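PDB 4HPP: probable glutamine synthetase from Pseudomonas aeruginosa, which belongs to the glutamine synthetase family and, in this structure, holds magnesium and glutamic acid in its catalytic domain. Local coordinates for residues S37-P43 and G64-P70; P105-L111 and L408-L412; Q125-A129 and C190-G195; A311-V317 and Y329-P335. One frame throughout, in Å; residues are numbered along the deposited sequence.

How the contacts relate
The four contacts run from the N-terminal domain into the catalytic domain. Contact 1 pairs strands of the N-terminal sheet. Contact 2, its centre about 15 Å away, ties the start of helix 108-121 to that of helix 410-427, and contacts 3 and 4 both come between its two segments in sequence, so contact 2 brings distant parts of the catalytic domain together. Helix 108-121 leads directly into strand 124-137 of contact 3. Contacts 3 and 4, centres about 14 Å apart, belong to the same curved sheet, which contributes residues to the magnesium and glutamic acid sites. Contacts 1 and 4 lie on opposite sides of the chain's centre; contact 1 meets Arg308, a glutamic acid pocket residue, of a neighbouring subunit.

Contact 1. Residues S37-P43 and G64-P70; sequences SGCGWVP and GDLRLLP
Strands 39-41 and 66-70 run antiparallel with a marked twist, their directions 132° apart and their axes 4.5 Å apart at closest approach. Cys39 and Leu68 form one hydrogen-bonded pair, with Leu68 N to Cys39 O at 2.8 Å, and Trp41 and Leu66 form another; Gly40 and Arg67 make the non-hydrogen-bonded pair between them. Just before the strand, Gly38 takes a positive phi where the chain leaves a helix, and its CA lies 3.2 Å from Leu68 O, a closeness suited to a residue without a side chain.

Arg67 reaches back across the pairing. Bends at chi2 (-50°) and chi3 (-61°) curl its chain toward the helix end, where NE donates to Ser37 O at 2.8 Å and NH2 adds a weak second bond to that oxygen. One guanidinium face lies over the Cys39-Gly40 peptide, offset toward its rim. A positive charge probably suits the Ser37 carbonyl, which lies just past the C-terminal end of a helix.

The other face of the sheet carries Cys39, Trp41, Leu66 and Leu68, apolar or aromatic groups fit for burial. Cys39 SG meets Leu68 CB at 3.8 Å, whereas the Trp41 indole leads away toward strands 9-15 and 21-27. Farther along, the Pro43 ring crosses Leu66 at a slant, CG to CG 3.8 Å.

Asp65 turns outward to a salt bridge with Arg308 of the second subunit. Since Arg308 lines the glutamic acid pocket, this edge of the N-terminal sheet borders a neighbour's ligand site, as in glutamine synthetases generally, whose active sites lie between adjacent subunits.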
loop_
_atom_site.group_PDB
_atom_site.type_symbol
_atom_site.label_atom_id
_atom_site.label_comp_id
_atom_site.label_asym_id
_atom_site.label_seq_id
_atom_site.Cartn_x
_atom_site.Cartn_y
_atom_site.Cartn_z
ATOM N N SER A 37 46.496 -11.628 13.576
ATOM C CA SER A 37 46.926 -11.596 12.173
ATOM C C SER A 37 46.304 -10.402 11.454
ATOM O O SER A 37 46.760 -10.014 10.397
ATOM C CB SER A 37 46.445 -12.880 11.441
ATOM O OG SER A 37 44.995 -12.974 11.440
ATOM N N GLY A 38 45.221 -9.866 12.017
ATOM C CA GLY A 38 44.360 -8.925 11.327
ATOM C C GLY A 38 43.832 -9.591 10.079
ATOM O O GLY A 38 43.551 -10.793 10.117
ATOM N N CYS A 39 43.736 -8.805 8.985
ATOM C CA CYS A 39 43.292 -9.238 7.649
ATOM C C CYS A 39 44.205 -8.695 6.582
ATOM O O CYS A 39 44.854 -7.662 6.787
ATOM C CB CYS A 39 41.876 -8.732 7.345
ATOM S SG CYS A 39 41.701 -6.936 7.126
ATOM N N GLY A 40 44.224 -9.344 5.421
ATOM C CA GLY A 40 45.025 -8.858 4.303
ATOM C C GLY A 40 44.653 -7.445 3.847
ATOM O O GLY A 40 43.581 -6.948 4.136
ATOM N N TRP A 41 45.566 -6.773 3.164
ATOM C CA TRP A 41 45.276 -5.461 2.565
ATOM C C TRP A 41 46.300 -5.228 1.507
ATOM O O TRP A 41 47.370 -5.831 1.546
ATOM C CB TRP A 41 45.337 -4.379 3.647
ATOM C CG TRP A 41 44.657 -3.117 3.256
ATOM C CD1 TRP A 41 45.234 -1.871 3.023
ATOM C CD2 TRP A 41 43.223 -2.939 2.966
ATOM N NE1 TRP A 41 44.268 -0.949 2.643
ATOM C CE2 TRP A 41 43.043 -1.531 2.615
ATOM C CE3 TRP A 41 42.119 -3.760 3.006
ATOM C CZ2 TRP A 41 41.801 -1.014 2.312
ATOM C CZ3 TRP A 41 40.880 -3.219 2.719
ATOM C CH2 TRP A 41 40.721 -1.896 2.359
ATOM N N VAL A 42 46.003 -4.388 0.535
ATOM C CA VAL A 42 46.850 -4.251 -0.691
ATOM C C VAL A 42 47.427 -2.824 -0.624
ATOM O O VAL A 42 46.666 -1.877 -0.442
ATOM C CB VAL A 42 45.999 -4.523 -1.968
ATOM C CG1 VAL A 42 46.713 -4.133 -3.258
ATOM C CG2 VAL A 42 45.571 -5.984 -2.026
ATOM N N PRO A 43 48.768 -2.658 -0.703
ATOM C CA PRO A 43 49.368 -1.322 -0.566
ATOM C C PRO A 43 48.852 -0.311 -1.596
ATOM O O PRO A 43 48.705 0.889 -1.277
ATOM C CB PRO A 43 50.852 -1.579 -0.822
ATOM C CG PRO A 43 51.055 -3.033 -0.556
ATOM C CD PRO A 43 49.791 -3.647 -1.091
ATOM N N GLY A 64 54.771 -6.292 -2.452
ATOM C CA GLY A 64 54.129 -7.325 -1.636
ATOM C C GLY A 64 53.069 -6.729 -0.738
ATOM O O GLY A 64 53.273 -5.639 -0.199
ATOM N N ASP A 65 51.943 -7.438 -0.590
ATOM C CA ASP A 65 50.800 -6.993 0.231
ATOM C C ASP A 65 50.941 -6.972 1.801
ATOM O O ASP A 65 51.865 -7.557 2.361
ATOM C CB ASP A 65 49.478 -7.624 -0.268
ATOM C CG ASP A 65 49.488 -9.147 -0.266
ATOM O OD1 ASP A 65 50.578 -9.771 -0.309
ATOM O OD2 ASP A 65 48.369 -9.716 -0.244
ATOM N N LEU A 66 50.022 -6.270 2.474
ATOM C CA LEU A 66 50.158 -5.871 3.884
ATOM C C LEU A 66 49.156 -6.559 4.826
ATOM O O LEU A 66 48.230 -7.226 4.381
ATOM C CB LEU A 66 49.914 -4.357 3.997
ATOM C CG LEU A 66 50.773 -3.349 3.242
ATOM C CD1 LEU A 66 50.051 -2.033 3.086
ATOM C CD2 LEU A 66 52.081 -3.127 3.957
ATOM N N ARG A 67 49.325 -6.344 6.136
ATOM C CA ARG A 67 48.329 -6.730 7.118
ATOM C C ARG A 67 47.685 -5.491 7.691
ATOM O O ARG A 67 48.378 -4.543 7.946
ATOM C CB ARG A 67 48.941 -7.482 8.284
ATOM C CG ARG A 67 49.636 -8.767 7.938
ATOM C CD ARG A 67 48.789 -9.685 7.078
ATOM N NE ARG A 67 47.552 -10.106 7.722
ATOM C CZ ARG A 67 46.720 -10.986 7.179
ATOM N NH1 ARG A 67 47.025 -11.522 6.005
ATOM N NH2 ARG A 67 45.588 -11.318 7.791
ATOM N N LEU A 68 46.362 -5.539 7.888
ATOM C CA LEU A 68 45.592 -4.523 8.563
ATOM C C LEU A 68 45.313 -5.086 9.949
ATOM O O LEU A 68 44.497 -6.014 10.109
ATOM C CB LEU A 68 44.253 -4.270 7.848
ATOM C CG LEU A 68 43.348 -3.220 8.519
ATOM C CD1 LEU A 68 44.172 -1.969 8.850
ATOM C CD2 LEU A 68 42.097 -2.821 7.724
ATOM N N LEU A 69 45.979 -4.504 10.934
ATOM C CA LEU A 69 46.053 -5.077 12.280
ATOM C C LEU A 69 45.161 -4.286 13.241
ATOM O O LEU A 69 45.552 -3.209 13.676
ATOM C CB LEU A 69 47.500 -5.000 12.772
ATOM C CG LEU A 69 48.023 -6.208 13.549
ATOM C CD1 LEU A 69 48.084 -7.409 12.631
ATOM C CD2 LEU A 69 49.401 -5.886 14.107
ATOM N N PRO A 70 43.955 -4.798 13.543
ATOM C CA PRO A 70 42.992 -4.100 14.424
ATOM C C PRO A 70 43.600 -3.777 15.798
ATOM O O PRO A 70 44.259 -4.623 16.410
ATOM C CB PRO A 70 41.846 -5.109 14.584
ATOM C CG PRO A 70 42.452 -6.421 14.196
ATOM C CD PRO A 70 43.471 -6.121 13.133
#

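Contact 2. Residues P105-L111 and L408-L412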
loop_
_atom_site.group_PDB
_atom_site.type_symbol
_atom_site.label_atom_id
_atom_site.label_comp_id
_atom_site.label_asym_id
_atom_site.label_seq_id
_atom_site.Cartn_x
_atom_site.Cartn_y
_atom_site.Cartn_z
ATOM N N PRO A 105 55.165 2.570 6.506
ATOM C CA PRO A 105 55.321 4.033 6.428
ATOM C C PRO A 105 54.152 4.830 5.820
ATOM O O PRO A 105 53.976 6.023 6.143
ATOM C CB PRO A 105 56.609 4.211 5.565
ATOM C CG PRO A 105 56.902 2.862 4.970
ATOM C CD PRO A 105 56.374 1.887 5.993
ATOM N N ALA A 106 53.370 4.236 4.929
ATOM C CA ALA A 106 52.275 5.029 4.382
ATOM C C ALA A 106 50.927 4.935 5.177
ATOM O O ALA A 106 49.887 5.450 4.716
ATOM C CB ALA A 106 52.104 4.777 2.893
ATOM N N CYS A 107 50.964 4.322 6.375
ATOM C CA CYS A 107 49.789 4.260 7.276
ATOM C C CYS A 107 49.534 5.556 8.080
ATOM O O CYS A 107 50.398 5.992 8.880
ATOM C CB CYS A 107 49.873 3.083 8.244
ATOM S SG CYS A 107 48.470 3.065 9.408
ATOM N N PRO A 108 48.331 6.131 7.920
ATOM C CA PRO A 108 48.058 7.449 8.462
ATOM C C PRO A 108 47.782 7.372 9.925
ATOM O O PRO A 108 48.274 8.232 10.633
ATOM C CB PRO A 108 46.844 7.959 7.659
ATOM C CG PRO A 108 46.685 6.977 6.558
ATOM C CD PRO A 108 47.246 5.670 7.058
ATOM N N ARG A 109 47.060 6.345 10.386
ATOM C CA ARG A 109 46.927 6.083 11.867
ATOM C C ARG A 109 48.287 5.962 12.599
ATOM O O ARG A 109 48.556 6.688 13.560
ATOM C CB ARG A 109 46.028 4.877 12.196
ATOM C CG ARG A 109 45.213 5.169 13.464
ATOM C CD ARG A 109 44.180 4.153 13.883
ATOM N NE ARG A 109 44.793 3.213 14.796
ATOM C CZ ARG A 109 44.386 3.002 16.027
ATOM N NH1 ARG A 109 44.988 2.090 16.722
ATOM N NH2 ARG A 109 43.374 3.674 16.537
ATOM N N SER A 110 49.165 5.110 12.068
ATOM C CA SER A 110 50.543 4.941 12.567
ATOM C C SER A 110 51.321 6.261 12.658
ATOM O O SER A 110 51.830 6.587 13.746
ATOM C CB SER A 110 51.314 3.923 11.695
ATOM O OG SER A 110 50.941 2.578 11.997
ATOM N N LEU A 111 51.423 7.007 11.538
ATOM C CA LEU A 111 52.030 8.351 11.544
ATOM C C LEU A 111 51.459 9.189 12.694
ATOM O O LEU A 111 52.229 9.746 13.487
ATOM C CB LEU A 111 51.782 9.087 10.240
ATOM C CG LEU A 111 51.885 10.617 10.313
ATOM C CD1 LEU A 111 53.285 11.005 10.757
ATOM C CD2 LEU A 111 51.546 11.278 8.985
ATOM N N LEU A 408 57.297 13.924 7.628
ATOM C CA LEU A 408 56.410 12.910 7.080
ATOM C C LEU A 408 57.302 11.794 6.614
ATOM O O LEU A 408 58.365 12.074 6.062
ATOM C CB LEU A 408 55.583 13.483 5.931
ATOM C CG LEU A 408 54.680 14.686 6.261
ATOM C CD1 LEU A 408 53.886 15.145 5.040
ATOM C CD2 LEU A 408 53.746 14.399 7.438
ATOM N N PRO A 409 56.944 10.532 6.934
ATOM C CA PRO A 409 57.587 9.361 6.322
ATOM C C PRO A 409 57.562 9.519 4.821
ATOM O O PRO A 409 56.507 9.732 4.233
ATOM C CB PRO A 409 56.668 8.206 6.727
ATOM C CG PRO A 409 55.704 8.779 7.727
ATOM C CD PRO A 409 56.198 10.134 8.131
ATOM N N LYS A 410 58.712 9.397 4.190
ATOM C CA LYS A 410 58.803 9.723 2.769
ATOM C C LYS A 410 57.824 8.968 1.853
ATOM O O LYS A 410 57.234 9.574 0.970
ATOM C CB LYS A 410 60.257 9.639 2.270
ATOM C CG LYS A 410 60.600 10.787 1.336
ATOM C CD LYS A 410 61.326 10.310 0.090
ATOM C CE LYS A 410 60.921 11.144 -1.111
ATOM N NZ LYS A 410 61.700 10.676 -2.299
ATOM N N PRO A 411 57.642 7.650 2.039
ATOM C CA PRO A 411 56.673 6.942 1.154
ATOM C C PRO A 411 55.219 7.465 1.191
ATOM O O PRO A 411 54.491 7.407 0.178
ATOM C CB PRO A 411 56.723 5.501 1.662
ATOM C CG PRO A 411 58.092 5.365 2.280
ATOM C CD PRO A 411 58.412 6.715 2.886
ATOM N N LEU A 412 54.795 7.967 2.348
ATOM C CA LEU A 412 53.479 8.606 2.496
ATOM C C LEU A 412 53.362 9.840 1.580
ATOM O O LEU A 412 52.313 10.139 0.928
ATOM C CB LEU A 412 53.345 9.038 3.938
ATOM C CG LEU A 412 52.060 9.626 4.453
ATOM C CD1 LEU A 412 50.978 9.011 3.634
ATOM C CD2 LEU A 412 51.882 9.233 5.919
#
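Leu111, which packs against Leu408, Pro409 and Leu412, gives its backbone N to Cys107 O at 3.0 Å and so closes the first turn of helix 108-121. The contact joins two helix N-termini, with Cys107 as N-cap of one helix and Pro409 as N-cap of the other. Cys107 SG accepts from Ser110 N at 3.4 Å with a nearly straight N-H...S angle of 172°. Proline suits such starts, since its missing N-H costs nothing in a first helical turn; Pro108 and Pro411 both sit there.

Across the contact the side chains that meet are all apolar, though they also pack on a carbonyl oxygen. Pro105 and Pro411 set their rings at a slant, CB to CG 3.8 Å, on the more exposed flank. Pro409 CB rests 3.5 Å from Pro105 O, and Leu412 covers the same oxygen with CB and CD2.

Deeper in, Leu111 is the wedge, with chi1 at 158° pointing both methyl branches at the second segment. Its CD1 touches Pro409 CD, while helix 342-358 adds Leu344 and Ala347 beside it. Branched leucines fill this helix-lined interior well: the Leu111 and Leu412 side chains cross at about a right angle, CD2 to CD2 3.7 Å, and Leu408 CD2 meets the same Leu111 methyl at 4.1 Å.

Contact 3. Residues Q125-A129 and C190-G195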
loop_
_atom_site.group_PDB
_atom_site.type_symbol
_atom_site.label_atom_id
_atom_site.label_comp_id
_atom_site.label_asym_id
_atom_site.label_seq_id
_atom_site.Cartn_x
_atom_site.Cartn_y
_atom_site.Cartn_z
ATOM N N GLN A 125 50.688 15.717 26.436
ATOM C CA GLN A 125 49.535 14.929 26.030
ATOM C C GLN A 125 48.781 15.755 24.999
ATOM O O GLN A 125 48.674 16.968 25.144
ATOM C CB GLN A 125 48.586 14.712 27.198
ATOM C CG GLN A 125 49.261 14.421 28.528
ATOM C CD GLN A 125 49.492 12.943 28.813
ATOM O OE1 GLN A 125 50.402 12.324 28.248
ATOM N NE2 GLN A 125 48.683 12.374 29.724
ATOM N N VAL A 126 48.231 15.113 23.971
ATOM C CA VAL A 126 47.397 15.844 23.011
ATOM C C VAL A 126 45.920 15.573 23.148
ATOM O O VAL A 126 45.471 14.426 23.075
ATOM C CB VAL A 126 47.873 15.656 21.573
ATOM C CG1 VAL A 126 46.977 16.453 20.631
ATOM C CG2 VAL A 126 49.323 16.148 21.481
ATOM N N ILE A 127 45.164 16.642 23.352
ATOM C CA ILE A 127 43.760 16.531 23.659
ATOM C C ILE A 127 43.073 17.275 22.563
ATOM O O ILE A 127 43.340 18.479 22.382
ATOM C CB ILE A 127 43.428 17.261 24.966
ATOM C CG1 ILE A 127 44.193 16.657 26.148
ATOM C CG2 ILE A 127 41.928 17.229 25.200
ATOM C CD1 ILE A 127 43.456 15.571 26.918
ATOM N N ALA A 128 42.174 16.578 21.868
ATOM C CA ALA A 128 41.495 17.145 20.715
ATOM C C ALA A 128 40.064 16.656 20.550
ATOM O O ALA A 128 39.677 15.563 21.009
ATOM C CB ALA A 128 42.286 16.906 19.422
ATOM N N ALA A 129 39.305 17.498 19.857
ATOM C CA ALA A 129 37.942 17.190 19.440
ATOM C C ALA A 129 37.671 17.836 18.062
ATOM O O ALA A 129 38.031 18.994 17.809
ATOM C CB ALA A 129 36.936 17.630 20.501
ATOM N N CYS A 190 31.340 16.306 20.139
ATOM C CA CYS A 190 31.586 15.333 21.166
ATOM C C CYS A 190 32.648 15.824 22.123
ATOM O O CYS A 190 33.331 16.830 21.868
ATOM C CB CYS A 190 32.051 14.032 20.545
ATOM S SG CYS A 190 30.800 13.237 19.530
ATOM N N ARG A 191 32.804 15.075 23.215
ATOM C CA ARG A 191 33.773 15.395 24.222
ATOM C C ARG A 191 35.189 15.165 23.659
ATOM O O ARG A 191 35.408 14.274 22.876
ATOM C CB ARG A 191 33.450 14.548 25.449
ATOM C CG ARG A 191 32.233 15.095 26.227
ATOM C CD ARG A 191 31.913 14.360 27.531
ATOM N NE ARG A 191 33.023 13.474 27.940
ATOM C CZ ARG A 191 34.215 13.866 28.428
ATOM N NH1 ARG A 191 34.496 15.171 28.595
ATOM N NH2 ARG A 191 35.142 12.936 28.738
ATOM N N PRO A 192 36.175 15.954 24.067
ATOM C CA PRO A 192 37.547 15.707 23.535
ATOM C C PRO A 192 38.117 14.304 23.875
ATOM O O PRO A 192 37.644 13.670 24.816
ATOM C CB PRO A 192 38.372 16.750 24.285
ATOM C CG PRO A 192 37.401 17.620 25.063
ATOM C CD PRO A 192 36.181 16.798 25.278
ATOM N N ALA A 193 39.118 13.812 23.151
ATOM C CA ALA A 193 39.810 12.504 23.485
ATOM C C ALA A 193 41.321 12.709 23.388
ATOM O O ALA A 193 41.742 13.665 22.771
ATOM C CB ALA A 193 39.398 11.345 22.547
ATOM N N GLN A 194 42.139 11.818 23.958
ATOM C CA GLN A 194 43.571 12.062 23.932
ATOM C C GLN A 194 44.242 11.359 22.775
ATOM O O GLN A 194 43.954 10.244 22.511
ATOM C CB GLN A 194 44.199 11.661 25.247
ATOM C CG GLN A 194 45.625 12.177 25.428
ATOM C CD GLN A 194 46.287 11.633 26.697
ATOM O OE1 GLN A 194 47.466 11.889 26.973
ATOM N NE2 GLN A 194 45.533 10.872 27.464
ATOM N N GLY A 195 45.094 12.034 22.036
ATOM C CA GLY A 195 45.842 11.361 21.010
ATOM C C GLY A 195 45.018 10.761 19.880
ATOM O O GLY A 195 44.213 11.454 19.231
#
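The curved catalytic-domain sheet of the glutamine synthetase fold pairs strand 124-137 with strand 185-194 in antiparallel fashion, and residues 125-129 and 190-195 join where the second strand ends. Farther along the same strands lie Glu133 and Glu187, which with Glu180 bind the magnesium ion.

Ala128 and Ala193 are the hydrogen-bonded pair, with Ala193 N to Ala128 O at 2.8 Å and the return bond, Ala128 N to Ala193 O, almost straight at 174°. Beyond them Gly195 N gives a third bond to Val126 O, at 2.6 Å. Gly195 has a positive phi, 63°, a conformation glycine adopts easily, just as the chain turns into helix 196-216. The small side chains of Ala128 and Ala193 share the face toward that helix and both touch Ala198, so the helix can sit close to the sheet.

On the opposite face Ile127 and Gln194 form the non-hydrogen-bonded pair. Gln194 has its CG anti to the backbone N (chi1 -167°), and the extended chain passes Val126 O, with CG 3.3 Å away, toward Gln125. Strand 235-243 flanks the other edge of 124-137. Pro192 has no N-H to give and forms no bridge with 125-129. The ring crosses Ile127 at a slant, with Pro192 CB 3.7 Å from Ile127 CG2 and 4.1 Å from Ala129 CB.

Contact 4. Residues A311-V317 and Y329-P335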
loop_
_atom_site.group_PDB
_atom_site.type_symbol
_atom_site.label_atom_id
_atom_site.label_comp_id
_atom_site.label_asym_id
_atom_site.label_seq_id
_atom_site.Cartn_x
_atom_site.Cartn_y
_atom_site.Cartn_z
ATOM N N ALA A 311 42.109 31.804 10.628
ATOM C CA ALA A 311 42.374 30.389 10.402
ATOM C C ALA A 311 42.598 29.661 11.731
ATOM O O ALA A 311 42.277 28.486 11.840
ATOM C CB ALA A 311 43.560 30.188 9.444
ATOM N N LEU A 312 43.122 30.349 12.751
ATOM C CA LEU A 312 43.380 29.696 14.054
ATOM C C LEU A 312 42.776 30.573 15.104
ATOM O O LEU A 312 43.036 31.770 15.143
ATOM C CB LEU A 312 44.878 29.539 14.294
ATOM C CG LEU A 312 45.463 28.512 15.246
ATOM C CD1 LEU A 312 45.147 27.100 14.822
ATOM C CD2 LEU A 312 46.981 28.648 15.296
ATOM N N ARG A 313 41.928 30.001 15.946
ATOM C CA ARG A 313 41.158 30.816 16.874
ATOM C C ARG A 313 41.332 30.322 18.280
ATOM O O ARG A 313 41.202 29.138 18.554
ATOM C CB ARG A 313 39.678 30.822 16.489
ATOM C CG ARG A 313 38.754 31.511 17.497
ATOM C CD ARG A 313 37.342 31.660 16.950
ATOM N NE ARG A 313 36.587 30.399 16.980
ATOM C CZ ARG A 313 35.828 29.978 17.998
ATOM N NH1 ARG A 313 35.195 28.814 17.900
ATOM N NH2 ARG A 313 35.700 30.709 19.108
ATOM N N ILE A 314 41.667 31.248 19.159
ATOM C CA ILE A 314 41.685 31.019 20.591
ATOM C C ILE A 314 40.255 30.982 21.112
ATOM O O ILE A 314 39.485 31.920 20.890
ATOM C CB ILE A 314 42.434 32.152 21.304
ATOM C CG1 ILE A 314 43.850 32.320 20.720
ATOM C CG2 ILE A 314 42.502 31.860 22.791
ATOM C CD1 ILE A 314 44.381 33.739 20.777
ATOM N N CYS A 315 39.904 29.885 21.781
ATOM C CA CYS A 315 38.560 29.687 22.369
ATOM C C CYS A 315 38.645 29.987 23.850
ATOM O O CYS A 315 38.999 29.087 24.657
ATOM C CB CYS A 315 38.029 28.247 22.177
ATOM S SG CYS A 315 37.912 27.689 20.449
ATOM N N PRO A 316 38.303 31.236 24.217
ATOM C CA PRO A 316 38.572 31.689 25.566
ATOM C C PRO A 316 37.710 30.892 26.542
ATOM O O PRO A 316 36.764 30.202 26.132
ATOM C CB PRO A 316 38.145 33.157 25.530
ATOM C CG PRO A 316 37.026 33.189 24.531
ATOM C CD PRO A 316 37.231 32.023 23.584
ATOM N N VAL A 317 38.056 30.965 27.817
ATOM C CA VAL A 317 37.297 30.259 28.840
ATOM C C VAL A 317 35.876 30.858 29.086
ATOM O O VAL A 317 35.606 32.012 28.745
ATOM C CB VAL A 317 38.141 30.137 30.121
ATOM C CG1 VAL A 317 39.264 29.122 29.890
ATOM C CG2 VAL A 317 38.676 31.508 30.542
ATOM N N TYR A 329 40.306 25.736 27.921
ATOM C CA TYR A 329 41.048 26.614 27.029
ATOM C C TYR A 329 41.733 25.799 25.942
ATOM O O TYR A 329 42.440 24.798 26.207
ATOM C CB TYR A 329 42.090 27.382 27.809
ATOM C CG TYR A 329 42.814 28.416 26.996
ATOM C CD1 TYR A 329 42.390 29.762 26.998
ATOM C CD2 TYR A 329 43.945 28.059 26.243
ATOM C CE1 TYR A 329 43.076 30.724 26.267
ATOM C CE2 TYR A 329 44.633 29.005 25.511
ATOM C CZ TYR A 329 44.200 30.329 25.523
ATOM O OH TYR A 329 44.911 31.223 24.778
ATOM N N ASN A 330 41.515 26.233 24.710
ATOM C CA ASN A 330 42.032 25.503 23.603
ATOM C C ASN A 330 42.171 26.405 22.395
ATOM O O ASN A 330 41.771 27.585 22.441
ATOM C CB ASN A 330 41.162 24.250 23.319
ATOM C CG ASN A 330 39.833 24.583 22.655
ATOM O OD1 ASN A 330 39.774 24.953 21.461
ATOM N ND2 ASN A 330 38.757 24.430 23.412
ATOM N N LEU A 331 42.739 25.836 21.336
ATOM C CA LEU A 331 42.850 26.489 20.050
ATOM C C LEU A 331 42.195 25.681 18.927
ATOM O O LEU A 331 42.467 24.482 18.702
ATOM C CB LEU A 331 44.329 26.755 19.733
ATOM C CG LEU A 331 45.046 27.814 20.601
ATOM C CD1 LEU A 331 46.411 27.333 21.049
ATOM C CD2 LEU A 331 45.195 29.063 19.771
ATOM N N GLU A 332 41.375 26.387 18.188
ATOM C CA GLU A 332 40.605 25.870 17.120
ATOM C C GLU A 332 41.175 26.258 15.734
ATOM O O GLU A 332 41.210 27.453 15.366
ATOM C CB GLU A 332 39.199 26.417 17.295
ATOM C CG GLU A 332 38.425 26.574 16.015
ATOM C CD GLU A 332 36.934 26.599 16.248
ATOM O OE1 GLU A 332 36.347 25.549 16.611
ATOM O OE2 GLU A 332 36.347 27.666 16.044
ATOM N N PHE A 333 41.610 25.221 14.992
ATOM C CA PHE A 333 42.029 25.233 13.566
ATOM C C PHE A 333 40.786 25.079 12.668
ATOM O O PHE A 333 39.934 24.222 12.908
ATOM C CB PHE A 333 43.052 24.088 13.338
ATOM C CG PHE A 333 43.589 23.958 11.916
ATOM C CD1 PHE A 333 42.821 23.365 10.898
ATOM C CD2 PHE A 333 44.895 24.385 11.605
ATOM C CE1 PHE A 333 43.314 23.237 9.596
ATOM C CE2 PHE A 333 45.396 24.252 10.317
ATOM C CZ PHE A 333 44.607 23.667 9.320
ATOM N N ARG A 334 40.686 25.896 11.626
ATOM C CA ARG A 334 39.403 26.060 10.966
ATOM C C ARG A 334 39.406 25.679 9.503
ATOM O O ARG A 334 38.344 25.285 8.984
ATOM C CB ARG A 334 38.831 27.474 11.172
ATOM C CG ARG A 334 38.717 27.838 12.632
ATOM C CD ARG A 334 38.012 29.152 12.904
ATOM N NE ARG A 334 36.569 28.991 12.999
ATOM C CZ ARG A 334 35.721 29.466 12.094
ATOM N NH1 ARG A 334 34.398 29.284 12.240
ATOM N NH2 ARG A 334 36.216 30.138 11.042
ATOM N N PRO A 335 40.579 25.764 8.833
ATOM C CA PRO A 335 40.555 25.403 7.405
ATOM C C PRO A 335 40.629 23.876 7.194
ATOM O O PRO A 335 41.588 23.304 6.630
ATOM C CB PRO A 335 41.719 26.209 6.803
ATOM C CG PRO A 335 42.341 26.968 7.947
ATOM C CD PRO A 335 41.884 26.322 9.224
#
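Strands 312-315 and 330-334 lie antiparallel, their directions 151° apart and their axes 4.6 Å apart at closest approach, with Arg313 and Glu332 as a hydrogen-bonded pair whose two backbone bonds run both ways.

On one face Ile314 and Leu331 lie side by side, CG1 to CD2 3.6 Å, and Leu312 CD1 slants onto Phe333 CB at 4.0 Å. Helix 261-281 covers Leu312 and Phe333, so bulky apolar residues fit here. Where residues 329-335 begin, Tyr329 brings its phenol obliquely past Ile314 CG2, which is 3.6 Å from CZ, while Val317 CG1 approaches near the ring plane at its edge.

The other face is polar. Arg313 and Glu332 point the same way, their flat ends turned 68° apart. Arg313 extends from its backbone and then bends at chi3 (76°), which swings the guanidinium to Glu332 OE2: NE bonds weakly at 2.9 Å, and NH1 completes the salt bridge at a modelled 2.5 Å, too short to be taken literally. Cys315 SG rests over one face of that guanidinium near its rim, 3.7 Å above its plane.

Glu332 OE2 also takes a weak bond from Arg334 NE at 3.3 Å, the oxygen lying in the plane of the Arg334 guanidinium. One carboxylate oxygen thus links two arginines, and because Arg334 touches the bound glutamic acid, Glu332, with Arg313 behind it, forms a second shell that would steady the orientation of a ligand-binding arginine.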